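Local coordinates for protein glycoside hydrolase YxiA (Bacillus licheniformis, PDB 3LV4) that probably hydrolyses glycosidic bonds of arabinan, as a calcium-binding glycoside hydrolase of family 43, at residues K374-R377 / K383-G386; G390-T395 / G411-Q416; K399-L402 / K407-D410; Q324-K329 / E343-V348. One frame throughout, in Å; residues are numbered along the deposited sequence.

Interaction 1 (K374-R377 / K383-G386). With CA (calcium ion), chain D.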
loop_
_atom_site.group_PDB
_atom_site.type_symbol
_atom_site.label_atom_id
_atom_site.label_comp_id
_atom_site.label_asym_id
_atom_site.label_seq_id
_atom_site.Cartn_x
_atom_site.Cartn_y
_atom_site.Cartn_z
ATOM N N LYS A 374 20.600 -0.994 13.642
ATOM C CA LYS A 374 21.583 -1.068 14.710
ATOM C C LYS A 374 21.562 -2.464 15.321
ATOM O O LYS A 374 20.521 -3.130 15.322
ATOM C CB LYS A 374 21.282 -0.011 15.771
ATOM C CG LYS A 374 21.253 1.391 15.184
ATOM C CD LYS A 374 21.354 2.454 16.239
ATOM C CE LYS A 374 21.505 3.821 15.592
ATOM N NZ LYS A 374 21.057 4.900 16.502
ATOM N N GLU A 375 22.708 -2.902 15.835
ATOM C CA GLU A 375 22.832 -4.261 16.359
ATOM C C GLU A 375 22.297 -4.439 17.768
ATOM O O GLU A 375 22.590 -3.647 18.668
ATOM C CB GLU A 375 24.289 -4.739 16.305
ATOM C CG GLU A 375 24.861 -4.726 14.920
ATOM C CD GLU A 375 26.225 -5.379 14.841
ATOM O OE1 GLU A 375 26.687 -5.952 15.852
ATOM O OE2 GLU A 375 26.837 -5.324 13.760
ATOM N N ILE A 376 21.514 -5.502 17.941
ATOM C CA ILE A 376 21.014 -5.907 19.240
ATOM C C ILE A 376 21.253 -7.399 19.389
ATOM O O ILE A 376 21.608 -8.073 18.419
ATOM C CB ILE A 376 19.502 -5.633 19.373
ATOM C CG1 ILE A 376 18.703 -6.465 18.359
ATOM C CG2 ILE A 376 19.210 -4.142 19.202
ATOM C CD1 ILE A 376 17.204 -6.479 18.631
ATOM N N ARG A 377 21.077 -7.911 20.602
ATOM C CA ARG A 377 21.098 -9.356 20.814
ATOM C C ARG A 377 19.859 -9.810 21.566
ATOM O O ARG A 377 19.498 -9.231 22.594
ATOM C CB ARG A 377 22.355 -9.798 21.571
ATOM C CG ARG A 377 22.383 -11.295 21.837
ATOM C CD ARG A 377 23.723 -11.769 22.380
ATOM N NE ARG A 377 23.738 -13.222 22.541
ATOM C CZ ARG A 377 24.041 -14.083 21.572
ATOM N NH1 ARG A 377 24.366 -13.645 20.360
ATOM N NH2 ARG A 377 24.023 -15.388 21.813
ATOM N N LYS A 383 16.573 -11.338 27.751
ATOM C CA LYS A 383 16.876 -9.913 27.707
ATOM C C LYS A 383 17.370 -9.501 26.340
ATOM O O LYS A 383 18.018 -10.284 25.647
ATOM C CB LYS A 383 17.917 -9.551 28.759
ATOM C CG LYS A 383 17.430 -9.829 30.166
ATOM C CD LYS A 383 18.326 -9.229 31.214
ATOM C CE LYS A 383 17.814 -9.611 32.593
ATOM N NZ LYS A 383 16.321 -9.534 32.650
ATOM N N ILE A 384 17.051 -8.266 25.955
ATOM C CA ILE A 384 17.637 -7.656 24.769
ATOM C C ILE A 384 18.764 -6.724 25.203
ATOM O O ILE A 384 18.594 -5.918 26.130
ATOM C CB ILE A 384 16.595 -6.845 23.962
ATOM C CG1 ILE A 384 15.424 -7.738 23.543
ATOM C CG2 ILE A 384 17.240 -6.191 22.744
ATOM C CD1 ILE A 384 14.326 -6.989 22.804
ATOM N N THR A 385 19.916 -6.843 24.544
ATOM C CA THR A 385 21.045 -5.958 24.809
ATOM C C THR A 385 21.565 -5.346 23.511
ATOM O O THR A 385 21.093 -5.687 22.423
ATOM C CB THR A 385 22.193 -6.700 25.501
ATOM O OG1 THR A 385 22.540 -7.855 24.730
ATOM C CG2 THR A 385 21.777 -7.140 26.911
ATOM N N GLY A 386 22.529 -4.438 23.630
ATOM C CA GLY A 386 23.113 -3.802 22.467
ATOM C C GLY A 386 22.569 -2.403 22.268
ATOM O O GLY A 386 22.610 -1.577 23.186
HETATM CA CA CA D . 26.200 -4.192 11.660
HETATM O O HOH W 1 27.951 -2.086 12.294
HETATM O O HOH W 2 24.721 -2.240 12.174
HETATM O O HOH W 3 27.157 -6.483 10.641
#
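I376 and I384 carry the tight side of this contact. Both side chains rise from the same side of the paired strands and cross at an angle, I384 CG2 lying 4.1 Å from I376 CB. With chi1 at 63°, I376 sets CG1 between its backbone N and carbonyl carbon, and the CD1 at the end of that branch also reaches CG2 of I384. Beyond the pair, I384 packs on L402 and I404, while I376 packs on Y357 and L359, so this side faces the apolar interior.

The backbones form an antiparallel beta hairpin in the C-terminal lipocalin-like domain. R377 N donates to T385 O over 2.9 Å, and T385 N answers by donating to R377 O at 3.1 Å. G386 pairs with I376, and the strands come so close there that a side chain on G386 would run into E375 O and I376 CA; at its phi of 102° and psi of -126°, a CB would also be pressed against the carbonyl O of T385.

The other side is looser and meets solvent. T385 OG1 stands 3.7 Å from R377 CB and takes its hydrogen bond from N379 ND2, while the extended arginine leads away to a salt bridge with D356. At the start of 374-377, E375 turns its chain away from the hairpin, and OE2 binds the calcium ion at 2.5 Å. Three waters, E358 and N281 complete that site.

Interaction 2 (G390-T395 / G411-Q416)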
loop_
_atom_site.group_PDB
_atom_site.type_symbol
_atom_site.label_atom_id
_atom_site.label_comp_id
_atom_site.label_asym_id
_atom_site.label_seq_id
_atom_site.Cartn_x
_atom_site.Cartn_y
_atom_site.Cartn_z
ATOM N N GLY A 390 15.999 -4.230 26.651
ATOM C CA GLY A 390 14.613 -4.645 26.741
ATOM C C GLY A 390 14.476 -6.119 27.040
ATOM O O GLY A 390 15.416 -6.757 27.514
ATOM N N THR A 391 13.296 -6.655 26.766
ATOM C CA THR A 391 13.041 -8.077 26.968
ATOM C C THR A 391 12.328 -8.661 25.751
ATOM O O THR A 391 11.757 -7.931 24.935
ATOM C CB THR A 391 12.193 -8.339 28.236
ATOM O OG1 THR A 391 10.865 -7.834 28.046
ATOM C CG2 THR A 391 12.813 -7.666 29.452
ATOM N N TRP A 392 12.370 -9.980 25.623
ATOM C CA TRP A 392 11.732 -10.626 24.496
ATOM C C TRP A 392 11.354 -12.042 24.882
ATOM O O TRP A 392 11.936 -12.630 25.804
ATOM C CB TRP A 392 12.685 -10.660 23.296
ATOM C CG TRP A 392 13.770 -11.679 23.472
ATOM C CD1 TRP A 392 14.932 -11.520 24.165
ATOM C CD2 TRP A 392 13.777 -13.029 22.978
ATOM N NE1 TRP A 392 15.666 -12.681 24.130
ATOM C CE2 TRP A 392 14.981 -13.623 23.408
ATOM C CE3 TRP A 392 12.881 -13.792 22.213
ATOM C CZ2 TRP A 392 15.319 -14.943 23.096
ATOM C CZ3 TRP A 392 13.218 -15.100 21.905
ATOM C CH2 TRP A 392 14.427 -15.663 22.347
ATOM N N LYS A 393 10.369 -12.587 24.183
ATOM C CA LYS A 393 10.090 -14.008 24.268
ATOM C C LYS A 393 9.473 -14.503 22.975
ATOM O O LYS A 393 8.864 -13.729 22.223
ATOM C CB LYS A 393 9.182 -14.326 25.449
ATOM C CG LYS A 393 7.824 -13.686 25.397
ATOM C CD LYS A 393 7.058 -14.020 26.677
ATOM C CE LYS A 393 5.756 -13.257 26.773
ATOM N NZ LYS A 393 4.879 -13.782 27.866
ATOM N N ASN A 394 9.668 -15.788 22.697
ATOM C CA ASN A 394 8.955 -16.416 21.596
ATOM C C ASN A 394 7.779 -17.193 22.151
ATOM O O ASN A 394 7.909 -17.886 23.165
ATOM C CB ASN A 394 9.871 -17.328 20.771
ATOM C CG ASN A 394 10.410 -18.492 21.572
ATOM O OD1 ASN A 394 11.164 -18.306 22.523
ATOM N ND2 ASN A 394 10.031 -19.709 21.182
ATOM N N THR A 395 6.624 -17.059 21.510
ATOM C CA THR A 395 5.436 -17.787 21.945
ATOM C C THR A 395 4.811 -18.538 20.776
ATOM O O THR A 395 5.099 -18.249 19.616
ATOM C CB THR A 395 4.388 -16.856 22.596
ATOM O OG1 THR A 395 3.851 -15.958 21.616
ATOM C CG2 THR A 395 5.019 -16.055 23.720
ATOM N N GLY A 411 4.712 -9.604 17.315
ATOM C CA GLY A 411 5.065 -9.874 15.937
ATOM C C GLY A 411 5.277 -11.333 15.629
ATOM O O GLY A 411 4.840 -12.219 16.378
ATOM N N VAL A 412 5.953 -11.574 14.508
ATOM C CA VAL A 412 6.106 -12.913 13.963
ATOM C C VAL A 412 7.543 -13.127 13.490
ATOM O O VAL A 412 8.150 -12.211 12.915
ATOM C CB VAL A 412 5.123 -13.136 12.781
ATOM C CG1 VAL A 412 5.202 -14.575 12.288
ATOM C CG2 VAL A 412 3.688 -12.819 13.208
ATOM N N PHE A 413 8.089 -14.317 13.761
ATOM C CA PHE A 413 9.399 -14.748 13.249
ATOM C C PHE A 413 9.242 -15.415 11.880
ATOM O O PHE A 413 8.282 -16.156 11.645
ATOM C CB PHE A 413 10.032 -15.800 14.177
ATOM C CG PHE A 413 10.616 -15.261 15.466
ATOM C CD1 PHE A 413 11.795 -14.531 15.466
ATOM C CD2 PHE A 413 10.021 -15.564 16.688
ATOM C CE1 PHE A 413 12.351 -14.070 16.660
ATOM C CE2 PHE A 413 10.569 -15.110 17.887
ATOM C CZ PHE A 413 11.735 -14.365 17.875
ATOM N N LEU A 414 10.204 -15.195 10.988
ATOM C CA LEU A 414 10.156 -15.793 9.658
ATOM C C LEU A 414 11.562 -15.951 9.098
ATOM O O LEU A 414 12.329 -14.987 9.066
ATOM C CB LEU A 414 9.341 -14.906 8.716
ATOM C CG LEU A 414 9.175 -15.418 7.282
ATOM C CD1 LEU A 414 8.369 -16.744 7.264
ATOM C CD2 LEU A 414 8.533 -14.355 6.383
ATOM N N ARG A 415 11.910 -17.157 8.654
ATOM C CA ARG A 415 13.175 -17.338 7.946
ATOM C C ARG A 415 13.045 -16.795 6.530
ATOM O O ARG A 415 12.090 -17.105 5.823
ATOM C CB ARG A 415 13.574 -18.814 7.889
ATOM C CG ARG A 415 13.903 -19.427 9.224
ATOM C CD ARG A 415 14.418 -20.856 9.031
ATOM N NE ARG A 415 14.736 -21.515 10.296
ATOM C CZ ARG A 415 13.829 -22.041 11.116
ATOM N NH1 ARG A 415 12.537 -21.969 10.814
ATOM N NH2 ARG A 415 14.210 -22.628 12.246
ATOM N N GLN A 416 14.023 -15.999 6.115
ATOM C CA GLN A 416 13.963 -15.320 4.835
ATOM C C GLN A 416 15.289 -15.367 4.107
ATOM O O GLN A 416 16.326 -15.656 4.702
ATOM C CB GLN A 416 13.601 -13.855 5.043
ATOM C CG GLN A 416 12.207 -13.625 5.553
ATOM C CD GLN A 416 11.710 -12.258 5.150
ATOM O OE1 GLN A 416 12.042 -11.253 5.775
ATOM N NE2 GLN A 416 10.932 -12.209 4.081
#
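W392 NE1 is tied down by a hydrogen bond to the backbone O of N379, which helps fix the turn of the indole whose far end meets F413. That end is the six-membered ring: W392 CZ3 approaches F413 CZ to 4.4 Å, obliquely, in ordinary apolar contact. N394 comes closer, but with carbon. Its CB lies 3.7 Å from F413 CE2; chi1 of 63° then places CG between the backbone N and the carbonyl carbon, and the amide leads away from the phenyl ring. F413 has CG anti to its own carbonyl carbon (chi1 -76°), and the ring spans the gap from strand 407-418 toward 390-395.

The two backbones stay well apart, 8.5 Å between the CA atoms of N394 and F413, since strand 399-404 runs between them. From that middle strand I400 CD1 packs on F413 CZ. V353 of helix 350-353 touches both W392 and F413, and M426 and F428 pack against the phenylalanine from strand 423-432. Aromatic and aliphatic side chains meeting across non-adjacent strands, with a short helix beside them, make up the apolar core of an antiparallel eight-stranded barrel of the calycin kind.

Interaction 3 (K399-L402 / K407-D410)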
loop_
_atom_site.group_PDB
_atom_site.type_symbol
_atom_site.label_atom_id
_atom_site.label_comp_id
_atom_site.label_asym_id
_atom_site.label_seq_id
_atom_site.Cartn_x
_atom_site.Cartn_y
_atom_site.Cartn_z
ATOM N N LYS A 399 5.502 -16.700 17.157
ATOM C CA LYS A 399 5.233 -15.332 17.594
ATOM C C LYS A 399 6.380 -14.787 18.437
ATOM O O LYS A 399 7.071 -15.536 19.139
ATOM C CB LYS A 399 3.930 -15.255 18.390
ATOM C CG LYS A 399 2.699 -15.716 17.626
ATOM C CD LYS A 399 2.538 -14.975 16.313
ATOM C CE LYS A 399 1.115 -15.127 15.757
ATOM N NZ LYS A 399 0.794 -16.518 15.312
ATOM N N ILE A 400 6.585 -13.481 18.349
ATOM C CA ILE A 400 7.521 -12.797 19.223
ATOM C C ILE A 400 6.790 -11.734 20.016
ATOM O O ILE A 400 5.829 -11.121 19.530
ATOM C CB ILE A 400 8.704 -12.141 18.456
ATOM C CG1 ILE A 400 9.759 -11.627 19.444
ATOM C CG2 ILE A 400 8.222 -11.007 17.543
ATOM C CD1 ILE A 400 11.002 -11.087 18.775
ATOM N N GLU A 401 7.233 -11.536 21.249
ATOM C CA GLU A 401 6.835 -10.376 22.029
ATOM C C GLU A 401 8.118 -9.675 22.464
ATOM O O GLU A 401 9.048 -10.329 22.925
ATOM C CB GLU A 401 6.023 -10.812 23.250
ATOM C CG GLU A 401 5.415 -9.672 24.025
ATOM C CD GLU A 401 4.614 -10.152 25.226
ATOM O OE1 GLU A 401 4.311 -11.363 25.316
ATOM O OE2 GLU A 401 4.278 -9.314 26.074
ATOM N N LEU A 402 8.187 -8.358 22.283
ATOM C CA LEU A 402 9.352 -7.594 22.729
ATOM C C LEU A 402 8.911 -6.411 23.558
ATOM O O LEU A 402 7.846 -5.837 23.321
ATOM C CB LEU A 402 10.161 -7.038 21.552
ATOM C CG LEU A 402 10.500 -7.891 20.344
ATOM C CD1 LEU A 402 9.421 -7.718 19.293
ATOM C CD2 LEU A 402 11.861 -7.457 19.806
ATOM N N LYS A 407 7.521 0.421 25.265
ATOM C CA LYS A 407 6.380 -0.132 24.542
ATOM C C LYS A 407 6.454 -1.652 24.439
ATOM O O LYS A 407 7.508 -2.246 24.670
ATOM C CB LYS A 407 6.276 0.504 23.153
ATOM C CG LYS A 407 5.801 1.947 23.211
ATOM C CD LYS A 407 5.835 2.613 21.861
ATOM C CE LYS A 407 7.263 2.896 21.448
ATOM N NZ LYS A 407 7.297 3.669 20.187
ATOM N N THR A 408 5.320 -2.268 24.119
ATOM C CA THR A 408 5.252 -3.709 23.913
ATOM C C THR A 408 4.938 -3.982 22.451
ATOM O O THR A 408 4.033 -3.377 21.885
ATOM C CB THR A 408 4.162 -4.357 24.784
ATOM O OG1 THR A 408 4.467 -4.140 26.168
ATOM C CG2 THR A 408 4.096 -5.857 24.518
ATOM N N TYR A 409 5.702 -4.886 21.846
ATOM C CA TYR A 409 5.577 -5.181 20.428
ATOM C C TYR A 409 5.211 -6.635 20.239
ATOM O O TYR A 409 5.820 -7.518 20.847
ATOM C CB TYR A 409 6.902 -4.919 19.712
ATOM C CG TYR A 409 7.326 -3.476 19.705
ATOM C CD1 TYR A 409 7.981 -2.917 20.802
ATOM C CD2 TYR A 409 7.072 -2.665 18.607
ATOM C CE1 TYR A 409 8.376 -1.582 20.802
ATOM C CE2 TYR A 409 7.461 -1.333 18.595
ATOM C CZ TYR A 409 8.111 -0.801 19.695
ATOM O OH TYR A 409 8.501 0.515 19.683
ATOM N N ASP A 410 4.221 -6.879 19.386
ATOM C CA ASP A 410 3.780 -8.231 19.076
ATOM C C ASP A 410 4.047 -8.496 17.613
ATOM O O ASP A 410 3.651 -7.707 16.752
ATOM C CB ASP A 410 2.282 -8.368 19.358
ATOM C CG ASP A 410 1.979 -8.377 20.843
ATOM O OD1 ASP A 410 2.258 -9.405 21.487
ATOM O OD2 ASP A 410 1.478 -7.360 21.369
HETATM O O HOH W 4 3.122 -11.665 20.297
#
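The beta hairpin of strands 399-404 and 407-418, part of the antiparallel barrel of the lipocalin-like domain, pairs L402 with Y409 and E401 with D410. The two strands run almost exactly antiparallel, at 173°. L402 and Y409 form the hydrogen-bonded pair: L402 N donates to Y409 O over 2.9 Å, and Y409 N returns a bond of 2.8 Å to L402 O. L402 O also sits at the edge of the tyrosine ring, in its plane.

On this inward face L402 CD1 rests 3.8 Å from Y409 CB, and F428 and A430 pack behind the leucine. The tyrosine ring continues away from the pair, and its OH is hydrogen-bonded to D436, which also takes the salt bridge of K407.

E401 and D410 share the other face and run alongside one another in the same direction. Their carboxylates keep apart, E401 OE1 and D410 OD1 being 4.8 Å from each other, and long, weak ion pairs with K393 and K403 probably ease the charge on E401. With CG anti to the backbone N (chi1 -173°), the glutamate chain extends across T408, so that OE2 comes 3.8 Å from T408 CG2. A water spans the strands here, donating to I400 O at 2.9 Å and to D410 OD1 at 2.7 Å.

Interaction 4 (Q324-K329 / E343-V348)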
loop_
_atom_site.group_PDB
_atom_site.type_symbol
_atom_site.label_atom_id
_atom_site.label_comp_id
_atom_site.label_asym_id
_atom_site.label_seq_id
_atom_site.Cartn_x
_atom_site.Cartn_y
_atom_site.Cartn_z
ATOM N N GLN A 324 5.983 -10.532 1.935
ATOM C CA GLN A 324 4.958 -11.307 2.605
ATOM C C GLN A 324 4.415 -10.545 3.812
ATOM O O GLN A 324 5.171 -9.889 4.534
ATOM C CB GLN A 324 5.517 -12.668 3.027
ATOM C CG GLN A 324 4.479 -13.593 3.590
ATOM C CD GLN A 324 4.912 -15.049 3.589
ATOM O OE1 GLN A 324 6.066 -15.395 3.275
ATOM N NE2 GLN A 324 3.990 -15.913 3.944
ATOM N N LEU A 325 3.101 -10.617 4.012
ATOM C CA LEU A 325 2.456 -10.071 5.204
ATOM C C LEU A 325 2.143 -11.190 6.180
ATOM O O LEU A 325 1.564 -12.213 5.800
ATOM C CB LEU A 325 1.151 -9.352 4.834
ATOM C CG LEU A 325 1.252 -8.011 4.104
ATOM C CD1 LEU A 325 -0.094 -7.638 3.465
ATOM C CD2 LEU A 325 1.726 -6.915 5.055
ATOM N N LEU A 326 2.516 -10.985 7.440
ATOM C CA LEU A 326 2.255 -11.953 8.495
ATOM C C LEU A 326 1.204 -11.346 9.414
ATOM O O LEU A 326 0.920 -10.155 9.324
ATOM C CB LEU A 326 3.547 -12.262 9.260
ATOM C CG LEU A 326 4.748 -12.552 8.346
ATOM C CD1 LEU A 326 6.051 -12.671 9.127
ATOM C CD2 LEU A 326 4.504 -13.808 7.506
HETATM N N MSE A 327 0.601 -12.155 10.270
HETATM C CA MSE A 327 -0.462 -11.655 11.146
HETATM C C MSE A 327 -0.088 -11.861 12.609
HETATM O O MSE A 327 0.138 -12.995 13.047
HETATM C CB MSE A 327 -1.782 -12.359 10.840
HETATM C CG MSE A 327 -2.990 -11.728 11.496
HETATM SE SE MSE A 327 -3.413 -9.941 10.783
HETATM C CE MSE A 327 -4.337 -10.439 9.116
ATOM N N ASN A 328 -0.022 -10.771 13.368
ATOM C CA ASN A 328 0.376 -10.884 14.768
ATOM C C ASN A 328 -0.796 -11.319 15.636
ATOM O O ASN A 328 -1.928 -11.416 15.150
ATOM C CB ASN A 328 1.079 -9.616 15.282
ATOM C CG ASN A 328 0.125 -8.483 15.644
ATOM O OD1 ASN A 328 -1.104 -8.623 15.613
ATOM N ND2 ASN A 328 0.709 -7.335 16.011
ATOM N N LYS A 329 -0.522 -11.590 16.908
ATOM C CA LYS A 329 -1.518 -12.183 17.793
ATOM C C LYS A 329 -2.748 -11.300 17.990
ATOM O O LYS A 329 -3.818 -11.801 18.308
ATOM C CB LYS A 329 -0.899 -12.568 19.144
ATOM C CG LYS A 329 -0.463 -11.396 19.992
ATOM C CD LYS A 329 -0.011 -11.856 21.381
ATOM C CE LYS A 329 -1.157 -12.470 22.158
ATOM N NZ LYS A 329 -0.725 -12.907 23.521
ATOM N N GLU A 343 9.461 -18.080 0.674
ATOM C CA GLU A 343 9.529 -18.580 2.047
ATOM C C GLU A 343 8.138 -18.735 2.650
ATOM O O GLU A 343 7.183 -18.088 2.222
ATOM C CB GLU A 343 10.381 -17.649 2.926
ATOM C CG GLU A 343 9.670 -16.374 3.393
ATOM C CD GLU A 343 9.604 -15.286 2.333
ATOM O OE1 GLU A 343 10.252 -15.427 1.272
ATOM O OE2 GLU A 343 8.897 -14.281 2.567
ATOM N N LYS A 344 8.023 -19.599 3.648
ATOM C CA LYS A 344 6.751 -19.766 4.334
ATOM C C LYS A 344 6.965 -19.840 5.834
ATOM O O LYS A 344 8.072 -20.115 6.298
ATOM C CB LYS A 344 6.024 -21.018 3.841
ATOM C CG LYS A 344 6.738 -22.308 4.155
ATOM C CD LYS A 344 5.993 -23.483 3.542
ATOM C CE LYS A 344 6.654 -24.803 3.895
ATOM N NZ LYS A 344 5.916 -25.970 3.318
ATOM N N LEU A 345 5.899 -19.576 6.582
ATOM C CA LEU A 345 5.942 -19.657 8.034
ATOM C C LEU A 345 6.250 -21.080 8.466
ATOM O O LEU A 345 5.783 -22.039 7.850
ATOM C CB LEU A 345 4.619 -19.193 8.640
ATOM C CG LEU A 345 4.429 -17.675 8.664
ATOM C CD1 LEU A 345 2.995 -17.321 9.003
ATOM C CD2 LEU A 345 5.395 -17.047 9.657
ATOM N N GLU A 346 7.042 -21.195 9.524
ATOM C CA GLU A 346 7.457 -22.477 10.072
ATOM C C GLU A 346 7.454 -22.416 11.591
ATOM O O GLU A 346 7.383 -21.337 12.185
ATOM C CB GLU A 346 8.881 -22.797 9.629
ATOM C CG GLU A 346 9.140 -22.743 8.140
ATOM C CD GLU A 346 10.630 -22.750 7.838
ATOM O OE1 GLU A 346 11.338 -21.826 8.300
ATOM O OE2 GLU A 346 11.096 -23.680 7.153
ATOM N N LYS A 347 7.563 -23.578 12.222
ATOM C CA LYS A 347 7.733 -23.625 13.665
ATOM C C LYS A 347 9.178 -23.262 13.980
ATOM O O LYS A 347 10.102 -23.854 13.433
ATOM C CB LYS A 347 7.402 -25.020 14.210
ATOM C CG LYS A 347 7.482 -25.130 15.737
ATOM C CD LYS A 347 6.815 -26.413 16.263
ATOM C CE LYS A 347 7.522 -27.661 15.760
ATOM N NZ LYS A 347 7.015 -28.916 16.401
ATOM N N VAL A 348 9.379 -22.282 14.850
ATOM C CA VAL A 348 10.722 -21.965 15.311
ATOM C C VAL A 348 10.863 -22.312 16.784
ATOM O O VAL A 348 9.900 -22.259 17.544
ATOM C CB VAL A 348 11.072 -20.482 15.092
ATOM C CG1 VAL A 348 10.863 -20.105 13.647
ATOM C CG2 VAL A 348 10.243 -19.598 16.009
HETATM O O HOH W 5 8.576 -11.577 2.016
#
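Q324 and E343 pass one another heading opposite ways, their amide and carboxylate planes turned 48° apart. The atom modelled as Q324 OE1 stands 3.1 Å from E343 O and equally 3.1 Å from E343 OE2. A water joins the same residues a second time, accepting from Q324 N at 2.8 Å and donating to E343 OE2 at 2.8 Å. Two residues further along each segment, L326 and L345 make the apolar half of the contact, crossing so that CD2 of L326 meets CD2 of L345 at 4.0 Å.

The glutamate is posed by its bends: CG lies between the backbone N and the carbonyl carbon (chi1 78°), and a further turn at chi2 (-79°) swings the carboxylate toward the glutamine. With an alanine here in place of Q324, the amide beside E343 O and OE2 would be gone, and a gap would probably open next to the carboxylate.

Second-shell groups steady both sides. A341 N donates to E343 OE1, K302 NZ holds E343 O, and Q416 NE2 adds a weak bond to OE2. V412 touches both leucines, while backbone bonds to A336 and V334 keep Q324 and L326 in their strand. That strand, 319-327, belongs to the last four-stranded blade of the five-bladed propeller of family 43, and 343-348 is an irregular segment of the C-terminal lipocalin-like part, between strand 333-335 and helix 350-353, so this is an interdomain junction: a propeller blade packed against the loop that precedes the barrel strands.

Interaction 4 comes first along the chain, closing a loop of 13 residues where the polypeptide leaves the propeller for the C-terminal domain. Interaction 1 follows as a tight hairpin beside the calcium site, and interaction 2 then closes a loop of 15 residues inside which the hairpin of interaction 3 is nested; none of the four cross. Strands 383-386 and 390-395 are neighbours, so interaction 1 passes directly to interaction 2 through I384 and G390, while interactions 2 and 3 share strand 407-418. That strand also returns to the junction: R415 bridges to E346, and D410 O bonds to N328, tying the barrel back to segments 343-348 and 324-329.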